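Local coordinates for homoserine O-acetyltransferase (Bacillus anthracis str. 'Ames Ancestor', PDB 3I1I), which probably catalyses the transfer of an acetyl group from acetyl-CoA to the hydroxyl of L-homoserine, an early step toward methionine, at residues Met226-Ala231 and His235-Thr240; Ser245-Pro250 and Leu257-Lys262. All blocks are in the same frame, centred on the assembly; numbering follows the deposited sequence.

Interaction 1: residues Met226-Ala231 and His235-Thr240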
loop_
_atom_site.group_PDB
_atom_site.type_symbol
_atom_site.label_atom_id
_atom_site.label_comp_id
_atom_site.label_asym_id
_atom_site.label_seq_id
_atom_site.Cartn_x
_atom_site.Cartn_y
_atom_site.Cartn_z
HETATM N N MSE A 226 -2.320 4.074 4.076
HETATM C CA MSE A 226 -1.312 3.156 4.661
HETATM C C MSE A 226 -0.768 3.673 5.968
HETATM O O MSE A 226 -0.602 2.918 6.891
HETATM C CB MSE A 226 -0.119 2.949 3.726
HETATM C CG MSE A 226 -0.458 2.215 2.435
HETATM SE SE MSE A 226 0.976 2.524 1.174
HETATM C CE MSE A 226 0.189 1.704 -0.371
HETATM N N MSE A 227 -0.475 4.958 6.068
HETATM C CA MSE A 227 0.002 5.493 7.343
HETATM C C MSE A 227 -1.126 5.448 8.400
HETATM O O MSE A 227 -0.915 4.994 9.534
HETATM C CB MSE A 227 0.523 6.918 7.170
HETATM C CG MSE A 227 1.479 7.355 8.237
HETATM SE SE MSE A 227 2.307 9.090 7.802
HETATM C CE MSE A 227 0.749 10.204 8.086
ATOM N N PHE A 228 -2.313 5.909 8.018
ATOM C CA PHE A 228 -3.456 5.955 8.931
ATOM C C PHE A 228 -3.785 4.576 9.514
ATOM O O PHE A 228 -4.063 4.437 10.690
ATOM C CB PHE A 228 -4.688 6.510 8.171
ATOM C CG PHE A 228 -5.913 6.571 9.008
ATOM C CD1 PHE A 228 -6.100 7.634 9.889
ATOM C CD2 PHE A 228 -6.839 5.555 8.974
ATOM C CE1 PHE A 228 -7.224 7.688 10.732
ATOM C CE2 PHE A 228 -8.003 5.590 9.812
ATOM C CZ PHE A 228 -8.192 6.667 10.684
HETATM N N MSE A 229 -3.765 3.557 8.667
HETATM C CA MSE A 229 -4.052 2.209 9.137
HETATM C C MSE A 229 -2.965 1.591 10.033
HETATM O O MSE A 229 -3.187 0.522 10.547
HETATM C CB MSE A 229 -4.340 1.236 7.992
HETATM C CG MSE A 229 -5.533 1.596 7.138
HETATM SE SE MSE A 229 -7.152 1.851 8.159
HETATM C CE MSE A 229 -7.273 0.067 9.040
ATOM N N ASN A 230 -1.838 2.253 10.264
ATOM C CA ASN A 230 -0.907 1.789 11.305
ATOM C C ASN A 230 -0.752 2.741 12.483
ATOM O O ASN A 230 0.048 2.485 13.418
ATOM C CB ASN A 230 0.456 1.474 10.676
ATOM C CG ASN A 230 0.411 0.212 9.830
ATOM O OD1 ASN A 230 0.289 -0.927 10.382
ATOM N ND2 ASN A 230 0.404 0.399 8.475
ATOM N N ALA A 231 -1.537 3.811 12.454
ATOM C CA ALA A 231 -1.405 4.881 13.446
ATOM C C ALA A 231 -2.028 4.531 14.786
ATOM O O ALA A 231 -1.684 5.151 15.767
ATOM C CB ALA A 231 -1.957 6.212 12.907
ATOM N N HIS A 235 -7.429 -2.851 17.480
ATOM C CA HIS A 235 -8.740 -2.841 18.029
ATOM C C HIS A 235 -9.434 -1.480 17.888
ATOM O O HIS A 235 -10.660 -1.399 17.852
ATOM C CB HIS A 235 -8.713 -3.272 19.483
ATOM C CG HIS A 235 -10.047 -3.723 19.970
ATOM N ND1 HIS A 235 -10.682 -3.153 21.052
ATOM C CD2 HIS A 235 -10.893 -4.660 19.482
ATOM C CE1 HIS A 235 -11.850 -3.745 21.225
ATOM N NE2 HIS A 235 -11.999 -4.666 20.290
ATOM N N PHE A 236 -8.652 -0.419 17.791
ATOM C CA PHE A 236 -9.218 0.878 17.510
ATOM C C PHE A 236 -10.028 0.839 16.227
ATOM O O PHE A 236 -11.121 1.386 16.208
ATOM C CB PHE A 236 -8.149 1.965 17.414
ATOM C CG PHE A 236 -8.688 3.312 17.014
ATOM C CD1 PHE A 236 -9.165 4.188 17.963
ATOM C CD2 PHE A 236 -8.735 3.678 15.672
ATOM C CE1 PHE A 236 -9.665 5.453 17.595
ATOM C CE2 PHE A 236 -9.233 4.912 15.284
ATOM C CZ PHE A 236 -9.696 5.829 16.251
ATOM N N TYR A 237 -9.505 0.229 15.163
ATOM C CA TYR A 237 -10.230 0.241 13.869
ATOM C C TYR A 237 -11.477 -0.667 13.909
ATOM O O TYR A 237 -12.490 -0.384 13.257
ATOM C CB TYR A 237 -9.323 -0.192 12.716
ATOM C CG TYR A 237 -8.010 0.567 12.650
ATOM C CD1 TYR A 237 -7.924 1.780 11.996
ATOM C CD2 TYR A 237 -6.859 0.067 13.248
ATOM C CE1 TYR A 237 -6.733 2.471 11.932
ATOM C CE2 TYR A 237 -5.676 0.751 13.206
ATOM C CZ TYR A 237 -5.614 1.959 12.547
ATOM O OH TYR A 237 -4.448 2.647 12.468
ATOM N N GLU A 238 -11.371 -1.753 14.671
ATOM C CA GLU A 238 -12.420 -2.736 14.802
ATOM C C GLU A 238 -13.658 -2.133 15.476
ATOM O O GLU A 238 -14.789 -2.390 15.025
ATOM C CB GLU A 238 -11.917 -3.952 15.599
ATOM C CG GLU A 238 -12.714 -5.193 15.389
ATOM C CD GLU A 238 -12.561 -5.823 13.964
ATOM O OE1 GLU A 238 -11.517 -5.631 13.291
ATOM O OE2 GLU A 238 -13.526 -6.515 13.515
ATOM N N THR A 239 -13.446 -1.324 16.516
ATOM C CA THR A 239 -14.556 -0.636 17.193
ATOM C C THR A 239 -14.926 0.723 16.610
ATOM O O THR A 239 -16.059 1.127 16.727
ATOM C CB THR A 239 -14.279 -0.462 18.687
ATOM O OG1 THR A 239 -13.087 0.328 18.834
ATOM C CG2 THR A 239 -14.070 -1.853 19.341
ATOM N N THR A 240 -14.025 1.434 15.964
ATOM C CA THR A 240 -14.375 2.767 15.446
ATOM C C THR A 240 -15.037 2.726 14.064
ATOM O O THR A 240 -15.886 3.583 13.761
ATOM C CB THR A 240 -13.122 3.709 15.404
ATOM O OG1 THR A 240 -12.538 3.740 16.705
ATOM C CG2 THR A 240 -13.472 5.152 14.960
#

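Interaction 2: residues Ser245-Pro250 and Leu257-Lys262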
loop_
_atom_site.group_PDB
_atom_site.type_symbol
_atom_site.label_atom_id
_atom_site.label_comp_id
_atom_site.label_asym_id
_atom_site.label_seq_id
_atom_site.Cartn_x
_atom_site.Cartn_y
_atom_site.Cartn_z
ATOM N N SER A 245 -22.595 -6.305 9.136
ATOM C CA SER A 245 -22.827 -7.668 8.695
ATOM C C SER A 245 -24.153 -7.883 7.971
ATOM O O SER A 245 -24.509 -9.019 7.666
ATOM C CB SER A 245 -22.751 -8.612 9.893
ATOM O OG SER A 245 -21.476 -8.531 10.479
ATOM N N ILE A 246 -24.847 -6.797 7.656
ATOM C CA ILE A 246 -26.127 -6.856 7.003
ATOM C C ILE A 246 -26.012 -6.353 5.577
ATOM O O ILE A 246 -26.509 -6.985 4.717
ATOM C CB ILE A 246 -27.186 -6.036 7.795
ATOM C CG1 ILE A 246 -27.331 -6.601 9.216
ATOM C CG2 ILE A 246 -28.534 -6.033 7.087
ATOM C CD1 ILE A 246 -27.723 -8.078 9.273
ATOM N N GLU A 247 -25.351 -5.237 5.309
ATOM C CA GLU A 247 -25.314 -4.689 3.939
ATOM C C GLU A 247 -24.883 -5.759 2.906
ATOM O O GLU A 247 -23.936 -6.535 3.146
ATOM C CB GLU A 247 -24.434 -3.440 3.853
ATOM C CG GLU A 247 -22.948 -3.690 4.117
ATOM C CD GLU A 247 -22.056 -2.447 4.034
ATOM O OE1 GLU A 247 -22.531 -1.342 3.604
ATOM O OE2 GLU A 247 -20.853 -2.595 4.392
ATOM N N VAL A 248 -25.619 -5.824 1.784
ATOM C CA VAL A 248 -25.390 -6.806 0.738
ATOM C C VAL A 248 -24.632 -6.235 -0.463
ATOM O O VAL A 248 -24.019 -6.951 -1.205
ATOM C CB VAL A 248 -26.744 -7.437 0.234
ATOM C CG1 VAL A 248 -27.531 -8.099 1.407
ATOM C CG2 VAL A 248 -27.573 -6.403 -0.537
ATOM N N GLU A 249 -24.623 -4.930 -0.642
ATOM C CA GLU A 249 -24.092 -4.376 -1.903
ATOM C C GLU A 249 -22.598 -4.645 -2.082
ATOM O O GLU A 249 -22.164 -4.971 -3.184
ATOM C CB GLU A 249 -24.398 -2.886 -2.077
ATOM C CG GLU A 249 -23.862 -2.263 -3.373
ATOM C CD GLU A 249 -24.297 -2.993 -4.645
ATOM O OE1 GLU A 249 -23.517 -2.977 -5.634
ATOM O OE2 GLU A 249 -25.411 -3.574 -4.670
ATOM N N PRO A 250 -21.785 -4.577 -1.014
ATOM C CA PRO A 250 -20.362 -4.964 -1.214
ATOM C C PRO A 250 -20.124 -6.398 -1.785
ATOM O O PRO A 250 -19.091 -6.640 -2.413
ATOM C CB PRO A 250 -19.768 -4.877 0.208
ATOM C CG PRO A 250 -20.706 -3.860 0.930
ATOM C CD PRO A 250 -22.069 -4.233 0.393
ATOM N N LEU A 257 -17.926 -0.597 -2.154
ATOM C CA LEU A 257 -17.207 -0.498 -0.889
ATOM C C LEU A 257 -18.089 -0.882 0.287
ATOM O O LEU A 257 -19.308 -0.651 0.279
ATOM C CB LEU A 257 -16.678 0.915 -0.708
ATOM C CG LEU A 257 -15.780 1.436 -1.834
ATOM C CD1 LEU A 257 -15.550 2.929 -1.635
ATOM C CD2 LEU A 257 -14.424 0.682 -1.894
ATOM N N THR A 258 -17.473 -1.486 1.295
ATOM C CA THR A 258 -18.106 -1.692 2.596
ATOM C C THR A 258 -18.239 -0.351 3.297
ATOM O O THR A 258 -17.646 0.668 2.889
ATOM C CB THR A 258 -17.262 -2.641 3.523
ATOM O OG1 THR A 258 -15.977 -2.044 3.808
ATOM C CG2 THR A 258 -17.117 -4.014 2.918
ATOM N N SER A 259 -19.004 -0.325 4.367
ATOM C CA SER A 259 -19.212 0.939 5.060
ATOM C C SER A 259 -17.944 1.351 5.775
ATOM O O SER A 259 -17.675 2.531 5.884
ATOM C CB SER A 259 -20.366 0.831 6.048
ATOM O OG SER A 259 -20.110 -0.174 7.013
ATOM N N PHE A 260 -17.154 0.394 6.270
ATOM C CA PHE A 260 -15.878 0.795 6.884
ATOM C C PHE A 260 -14.939 1.390 5.847
ATOM O O PHE A 260 -14.294 2.405 6.142
ATOM C CB PHE A 260 -15.212 -0.282 7.755
ATOM C CG PHE A 260 -14.857 -1.546 7.041
ATOM C CD1 PHE A 260 -13.661 -1.665 6.379
ATOM C CD2 PHE A 260 -15.713 -2.655 7.093
ATOM C CE1 PHE A 260 -13.322 -2.877 5.703
ATOM C CE2 PHE A 260 -15.410 -3.856 6.424
ATOM C CZ PHE A 260 -14.191 -3.968 5.741
ATOM N N GLU A 261 -14.928 0.844 4.619
ATOM C CA GLU A 261 -14.092 1.416 3.576
ATOM C C GLU A 261 -14.504 2.857 3.258
ATOM O O GLU A 261 -13.635 3.723 3.048
ATOM C CB GLU A 261 -14.120 0.573 2.312
ATOM C CG GLU A 261 -13.296 -0.710 2.373
ATOM C CD GLU A 261 -13.520 -1.604 1.158
ATOM O OE1 GLU A 261 -14.635 -2.162 0.997
ATOM O OE2 GLU A 261 -12.561 -1.745 0.366
ATOM N N LYS A 262 -15.824 3.105 3.225
ATOM C CA LYS A 262 -16.364 4.446 3.010
ATOM C C LYS A 262 -15.966 5.437 4.099
ATOM O O LYS A 262 -15.505 6.529 3.787
ATOM C CB LYS A 262 -17.883 4.413 2.930
ATOM C CG LYS A 262 -18.393 3.945 1.586
ATOM C CD LYS A 262 -19.887 3.748 1.567
ATOM C CE LYS A 262 -20.284 3.089 0.257
ATOM N NZ LYS A 262 -21.750 2.678 0.267
#

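Interaction 1: residues Met226-Ala231 and His235-Thr240
Tyr237 lays one face of its ring under the selenomethyl end of Met229, whose CE sits 3.8 Å from the ring centroid and 23° off the normal, a CH-pi contact displaced toward the CD1 rim. Met229 is selenomethionine, and its chain folds back at chi2 (-54°) and chi3, bringing SE obliquely beside the same ring in a Met-aromatic contact. At the ring edge, Phe228 slides past in the opposite direction, its CE2 lying 4.0 Å from Tyr237 CE1. The phenol OH goes on to the backbone: it donates to Phe228 O over 2.6 Å, in the carbonyl plane and on a lone pair. That oxygen also takes Ala231 N at 3.1 Å, the closing bond of a type I beta turn from Phe228 to Ala231. Helices 217-228 and 234-240 both belong to the helical region between sheet strands 174-178 and 309-313 of the alpha/beta hydrolase fold. Tyr237 OH is further hydrogen-bonded to Phe232 N, so the buried hydroxyl bridges two points of the connection. Asn230 ND2 turns back to Met226 O at 3.1 Å. Beyond Met229 lie Ile264 of helix 259-270 and Asn191 of a second subunit.

Interaction 2: residues Ser245-Pro250 and Leu257-Lys262
Ser259 N donates to Glu247 OE2 over 2.9 Å, with an N-H...O angle of 147°, meeting the syn lone pair of the carboxylate oxygen. Glu247 reaches in from the preceding loop to the start of helix 259-270, its chain extended beyond CG. A carboxylate at a helix N terminus would probably be favoured by the helix dipole, and Lys262 NZ, 5.3 Å from Glu247 OE1, may add weakly to this. Alongside the carboxylate, the Pro250 ring lies against the backbone at Leu257, with CG 3.6 Å from Leu257 O, while an apolar contact brings its CB to Thr258 CG2 at 3.9 Å.

Thr258 is the N-cap of the helix and forms a capping box with Glu261. Glu261 OE1 takes two bonds from it: the backbone N of Thr258 reaches it at 2.9 Å in a nearly straight line (171°), and Thr258 OG1 donates to it at 3.1 Å. Both arrive on the anti side of the carboxylate and somewhat out of its plane. In turn Thr258 OG1 accepts from Glu261 N at 3.2 Å. With chi1 at 63°, this OG1 stands between its own backbone N and carbonyl carbon, placed to meet that N-H, and it also lies over the centre of one face of the Phe260 ring.

Asn244 OD1 accepts from the backbone N of both Ile246 and Glu247. Ser245 OG bonds Asp291 of a second subunit, and Phe260 packs on Ile186 of that subunit. The contact lies about 34 Å (centre to centre) from the middle of the chain, joining the loop after helix 234-240 to the first turn of helix 259-270.

Overall arrangement
Coming from the N terminus, the chain leaves strand 174-178 of the central sheet, runs through helices 186-202 and 217-228, and reaches interaction 1, which closes the short connection into helix 234-240. A loop then carries it outward to interaction 2, where residues 245-250 fold back on the start of helix 259-270. The two contacts follow in series, neither nested nor crossed, with centres about 17 Å apart and nearest atoms about 6 Å apart. Helix 259-270 links them, beginning at interaction 2 and packing on Phe228 and Met229 farther along. Both contacts also touch the second subunit, so this helical region contributes to the assembly.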